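Local atomic coordinates of PlzA (Borrelia burgdorferi, PDB entry 7MIE), a protein that binds the bacterial second messenger c-di-GMP and probably acts as a PilZ-type receptor in signaling. Residues 184-198 against 226-236. Sequence-based numbering, arbitrary orientation.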
loop_
_atom_site.group_PDB
_atom_site.type_symbol
_atom_site.label_atom_id
_atom_site.label_comp_id
_atom_site.label_asym_id
_atom_site.label_seq_id
_atom_site.Cartn_x
_atom_site.Cartn_y
_atom_site.Cartn_z
ATOM N N LYS A 184 10.640 8.703 -5.744
ATOM C CA LYS A 184 10.433 10.061 -6.237
ATOM C C LYS A 184 10.921 11.049 -5.186
ATOM O O LYS A 184 10.239 12.039 -4.913
ATOM C CB LYS A 184 8.957 10.329 -6.551
ATOM C CG LYS A 184 8.291 9.408 -7.563
ATOM C CD LYS A 184 8.756 9.598 -8.999
ATOM C CE LYS A 184 8.588 8.358 -9.856
ATOM N NZ LYS A 184 9.721 8.199 -10.803
ATOM N N ILE A 185 12.069 10.747 -4.565
ATOM C CA ILE A 185 12.808 11.699 -3.745
ATOM C C ILE A 185 14.179 11.887 -4.384
ATOM O O ILE A 185 14.620 11.030 -5.122
ATOM C CB ILE A 185 12.946 11.259 -2.269
ATOM C CG1 ILE A 185 13.866 10.051 -2.103
ATOM C CG2 ILE A 185 11.578 11.023 -1.628
ATOM C CD1 ILE A 185 14.258 9.793 -0.657
ATOM N N ASP A 186 14.845 13.001 -4.064
ATOM C CA ASP A 186 15.981 13.480 -4.839
ATOM C C ASP A 186 17.284 12.914 -4.296
ATOM O O ASP A 186 18.236 12.665 -5.043
ATOM C CB ASP A 186 16.048 15.011 -4.795
ATOM C CG ASP A 186 15.053 15.675 -5.729
ATOM O OD1 ASP A 186 14.618 15.013 -6.695
ATOM O OD2 ASP A 186 14.732 16.849 -5.490
ATOM N N SER A 187 17.341 12.794 -2.974
ATOM C CA SER A 187 18.543 12.369 -2.294
ATOM C C SER A 187 18.149 11.730 -0.973
ATOM O O SER A 187 16.966 11.696 -0.627
ATOM C CB SER A 187 19.472 13.547 -2.034
ATOM O OG SER A 187 19.092 14.202 -0.831
ATOM N N ASP A 188 19.186 11.259 -0.274
ATOM C CA ASP A 188 19.118 10.637 1.032
ATOM C C ASP A 188 19.093 11.661 2.164
ATOM O O ASP A 188 19.110 11.277 3.333
ATOM C CB ASP A 188 20.255 9.626 1.180
ATOM C CG ASP A 188 21.660 10.205 1.277
ATOM O OD1 ASP A 188 21.843 11.422 1.024
ATOM O OD2 ASP A 188 22.556 9.433 1.620
ATOM N N LYS A 189 19.061 12.961 1.837
ATOM C CA LYS A 189 19.174 13.951 2.899
ATOM C C LYS A 189 17.808 14.188 3.528
ATOM O O LYS A 189 16.823 14.362 2.824
ATOM C CB LYS A 189 19.734 15.279 2.384
ATOM C CG LYS A 189 21.202 15.254 1.972
ATOM C CD LYS A 189 21.794 16.648 1.887
ATOM C CE LYS A 189 22.858 16.757 0.816
ATOM N NZ LYS A 189 22.282 16.528 -0.531
ATOM N N ALA A 190 17.771 14.194 4.863
ATOM C CA ALA A 190 16.543 14.461 5.593
ATOM C C ALA A 190 16.868 15.196 6.892
ATOM O O ALA A 190 18.026 15.533 7.156
ATOM C CB ALA A 190 15.792 13.172 5.870
ATOM N N PHE A 191 15.819 15.421 7.688
ATOM C CA PHE A 191 15.916 16.142 8.943
ATOM C C PHE A 191 15.148 15.378 10.005
ATOM O O PHE A 191 14.117 14.775 9.706
ATOM C CB PHE A 191 15.318 17.547 8.811
ATOM C CG PHE A 191 16.049 18.456 7.855
ATOM C CD1 PHE A 191 17.290 18.986 8.186
ATOM C CD2 PHE A 191 15.499 18.786 6.627
ATOM C CE1 PHE A 191 17.978 19.811 7.305
ATOM C CE2 PHE A 191 16.180 19.620 5.748
ATOM C CZ PHE A 191 17.416 20.136 6.089
ATOM N N ILE A 192 15.669 15.444 11.233
ATOM C CA ILE A 192 15.043 14.939 12.438
ATOM C C ILE A 192 14.876 16.115 13.407
ATOM O O ILE A 192 15.828 16.861 13.632
ATOM C CB ILE A 192 15.937 13.813 13.009
ATOM C CG1 ILE A 192 15.784 12.524 12.197
ATOM C CG2 ILE A 192 15.660 13.563 14.483
ATOM C CD1 ILE A 192 14.407 11.898 12.288
ATOM N N LYS A 193 13.656 16.286 13.942
ATOM C CA LYS A 193 13.324 17.310 14.924
ATOM C C LYS A 193 12.821 16.657 16.208
ATOM O O LYS A 193 11.890 15.854 16.169
ATOM C CB LYS A 193 12.165 18.171 14.421
ATOM C CG LYS A 193 12.522 19.230 13.393
ATOM C CD LYS A 193 11.464 20.299 13.222
ATOM C CE LYS A 193 10.212 19.799 12.531
ATOM N NZ LYS A 193 10.405 19.644 11.070
ATOM N N PHE A 194 13.424 17.035 17.343
ATOM C CA PHE A 194 12.964 16.620 18.658
ATOM C C PHE A 194 13.658 17.471 19.718
ATOM O O PHE A 194 14.826 17.834 19.548
ATOM C CB PHE A 194 13.266 15.139 18.909
ATOM C CG PHE A 194 14.693 14.828 19.282
ATOM C CD1 PHE A 194 15.667 14.666 18.304
ATOM C CD2 PHE A 194 15.065 14.694 20.613
ATOM C CE1 PHE A 194 16.984 14.390 18.647
ATOM C CE2 PHE A 194 16.381 14.415 20.955
ATOM C CZ PHE A 194 17.337 14.265 19.973
ATOM N N ASN A 195 12.943 17.742 20.820
ATOM C CA ASN A 195 13.432 18.639 21.859
ATOM C C ASN A 195 13.804 19.974 21.221
ATOM O O ASN A 195 14.944 20.410 21.338
ATOM C CB ASN A 195 14.680 18.095 22.567
ATOM C CG ASN A 195 14.399 17.122 23.694
ATOM O OD1 ASN A 195 13.966 15.995 23.459
ATOM N ND2 ASN A 195 14.692 17.531 24.918
ATOM N N GLY A 196 12.855 20.577 20.495
ATOM C CA GLY A 196 12.984 21.905 19.910
ATOM C C GLY A 196 14.296 22.159 19.162
ATOM O O GLY A 196 14.816 23.272 19.200
ATOM N N ALA A 197 14.812 21.137 18.468
ATOM C CA ALA A 197 15.996 21.262 17.629
ATOM C C ALA A 197 15.878 20.321 16.431
ATOM O O ALA A 197 15.410 19.192 16.574
ATOM C CB ALA A 197 17.242 20.953 18.426
ATOM N N LYS A 198 16.358 20.792 15.272
ATOM C CA LYS A 198 16.288 20.071 14.013
ATOM C C LYS A 198 17.693 19.726 13.524
ATOM O O LYS A 198 18.467 20.626 13.205
ATOM C CB LYS A 198 15.593 20.949 12.974
ATOM C CG LYS A 198 15.279 20.276 11.648
ATOM C CD LYS A 198 14.699 21.263 10.676
ATOM C CE LYS A 198 13.584 20.688 9.835
ATOM N NZ LYS A 198 13.291 21.567 8.682
ATOM N N ALA A 226 12.508 6.029 24.655
ATOM C CA ALA A 226 11.675 6.474 23.510
ATOM C C ALA A 226 11.479 7.988 23.572
ATOM O O ALA A 226 11.373 8.555 24.658
ATOM C CB ALA A 226 10.355 5.735 23.500
ATOM N N ILE A 227 11.470 8.623 22.393
ATOM C CA ILE A 227 11.272 10.057 22.226
ATOM C C ILE A 227 10.343 10.275 21.036
ATOM O O ILE A 227 10.329 9.459 20.112
ATOM C CB ILE A 227 12.605 10.789 21.978
ATOM C CG1 ILE A 227 13.456 10.072 20.925
ATOM C CG2 ILE A 227 13.364 11.004 23.278
ATOM C CD1 ILE A 227 14.182 10.997 19.973
ATOM N N ASP A 228 9.602 11.389 21.076
ATOM C CA ASP A 228 8.756 11.838 19.985
ATOM C C ASP A 228 9.592 12.684 19.039
ATOM O O ASP A 228 10.402 13.497 19.484
ATOM C CB ASP A 228 7.642 12.759 20.478
ATOM C CG ASP A 228 6.350 12.061 20.862
ATOM O OD1 ASP A 228 6.312 10.807 20.864
ATOM O OD2 ASP A 228 5.383 12.783 21.166
ATOM N N LEU A 229 9.365 12.510 17.728
ATOM C CA LEU A 229 10.141 13.262 16.764
ATOM C C LEU A 229 9.334 13.524 15.499
ATOM O O LEU A 229 8.240 13.014 15.316
ATOM C CB LEU A 229 11.441 12.512 16.466
ATOM C CG LEU A 229 11.264 11.096 15.924
ATOM C CD1 LEU A 229 11.033 11.135 14.416
ATOM C CD2 LEU A 229 12.480 10.254 16.254
ATOM N N ILE A 230 9.883 14.392 14.655
ATOM C CA ILE A 230 9.287 14.689 13.372
ATOM C C ILE A 230 10.379 14.439 12.337
ATOM O O ILE A 230 11.485 14.978 12.432
ATOM C CB ILE A 230 8.686 16.115 13.304
ATOM C CG1 ILE A 230 7.494 16.265 14.255
ATOM C CG2 ILE A 230 8.288 16.454 11.876
ATOM C CD1 ILE A 230 7.175 17.686 14.651
ATOM N N PHE A 231 10.082 13.516 11.416
ATOM C CA PHE A 231 10.996 13.185 10.333
ATOM C C PHE A 231 10.524 13.926 9.099
ATOM O O PHE A 231 9.343 13.919 8.784
ATOM C CB PHE A 231 10.959 11.663 10.114
ATOM C CG PHE A 231 11.593 11.121 8.853
ATOM C CD1 PHE A 231 12.964 11.199 8.667
ATOM C CD2 PHE A 231 10.825 10.472 7.889
ATOM C CE1 PHE A 231 13.552 10.640 7.537
ATOM C CE2 PHE A 231 11.415 9.908 6.760
ATOM C CZ PHE A 231 12.777 10.007 6.589
ATOM N N SER A 232 11.461 14.571 8.399
ATOM C CA SER A 232 11.058 15.322 7.232
ATOM C C SER A 232 12.140 15.293 6.165
ATOM O O SER A 232 13.333 15.076 6.440
ATOM C CB SER A 232 10.679 16.759 7.621
ATOM O OG SER A 232 11.841 17.486 7.973
ATOM N N PHE A 233 11.683 15.492 4.933
ATOM C CA PHE A 233 12.597 15.655 3.817
ATOM C C PHE A 233 11.941 16.497 2.729
ATOM O O PHE A 233 10.720 16.560 2.622
ATOM C CB PHE A 233 12.981 14.294 3.232
ATOM C CG PHE A 233 11.813 13.363 2.991
ATOM C CD1 PHE A 233 11.367 12.506 3.994
ATOM C CD2 PHE A 233 11.196 13.296 1.747
ATOM C CE1 PHE A 233 10.315 11.626 3.755
ATOM C CE2 PHE A 233 10.151 12.411 1.510
ATOM C CZ PHE A 233 9.712 11.571 2.514
ATOM N N GLU A 234 12.779 17.094 1.877
ATOM C CA GLU A 234 12.278 17.965 0.826
ATOM C C GLU A 234 11.498 17.106 -0.149
ATOM O O GLU A 234 11.908 15.990 -0.470
ATOM C CB GLU A 234 13.433 18.665 0.107
ATOM C CG GLU A 234 14.210 19.619 0.998
ATOM C CD GLU A 234 13.918 21.105 0.836
ATOM O OE1 GLU A 234 14.816 21.912 1.155
ATOM O OE2 GLU A 234 12.789 21.460 0.423
ATOM N N PHE A 235 10.350 17.627 -0.564
ATOM C CA PHE A 235 9.468 16.918 -1.469
ATOM C C PHE A 235 8.557 17.942 -2.132
ATOM O O PHE A 235 8.118 18.888 -1.473
ATOM C CB PHE A 235 8.676 15.852 -0.708
ATOM C CG PHE A 235 7.950 14.853 -1.577
ATOM C CD1 PHE A 235 8.646 13.974 -2.393
ATOM C CD2 PHE A 235 6.563 14.799 -1.581
ATOM C CE1 PHE A 235 7.970 13.067 -3.194
ATOM C CE2 PHE A 235 5.889 13.877 -2.369
ATOM C CZ PHE A 235 6.596 13.011 -3.175
ATOM N N ILE A 236 8.307 17.722 -3.428
ATOM C CA ILE A 236 7.523 18.579 -4.307
ATOM C C ILE A 236 7.367 19.987 -3.710
ATOM O O ILE A 236 6.322 20.237 -3.070
ATOM C CB ILE A 236 6.186 17.907 -4.699
ATOM C CG1 ILE A 236 6.413 16.495 -5.251
ATOM C CG2 ILE A 236 5.406 18.768 -5.686
ATOM C CD1 ILE A 236 7.540 16.384 -6.271
HETATM O O HOH W 1 15.438 16.595 2.151
HETATM O O HOH W 2 11.858 17.356 11.060
#
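Ile227 lies over one face of the Phe194 ring, its CD1 making a CH-pi contact 4.0 Å from the ring centroid and 18° off the ring normal, while the ring of His199 also meets that of Phe194. The Phe231 ring is met at its edge by CD1 of Ile192, which also reaches CD1 of Leu229; Ala190 CB comes obliquely, 3.8 Å from Phe231 CE1. Ser232 OG lies at the edge of the Phe191 ring. At the far end, Ile236 CG1 covers the centre of one face of Phe235, and Lys184 O lies in the ring plane at its edge, 3.0 Å from Phe235 CE1. CG2 of Ile185, turned beside its own backbone N, packs 3.7 Å from Phe233 CE2, the side chains crossing at about a right angle. The backbone beneath is the antiparallel pairing of strands 189-193 and 228-233, part of the sheet of the c-di-GMP-binding PilZ-type domain, consistent with the beta-barrel of PilZ proteins; strands 198-207 and 240-250 continue it on the outer edges. Phe191 and Ser232 form one hydrogen-bonded pair, Lys193 and Ile230 the next. Ile192 and Phe231 share one face of the sheet; Ile192 and Leu229 touch Ile264, and the Phe231 side chain is about 9 Å from bound c-di-GMP. On the other face, the Lys193 chain bends at its third and fourth torsions and curls across Ile230 CG2, bringing NZ to a water 2.7 Å away; this water donates to Ile230 O and Ser232 OG, and the hydroxyl also bonds Glu239. A second water links the segments, donating to Lys189 O and accepting from Glu234 N.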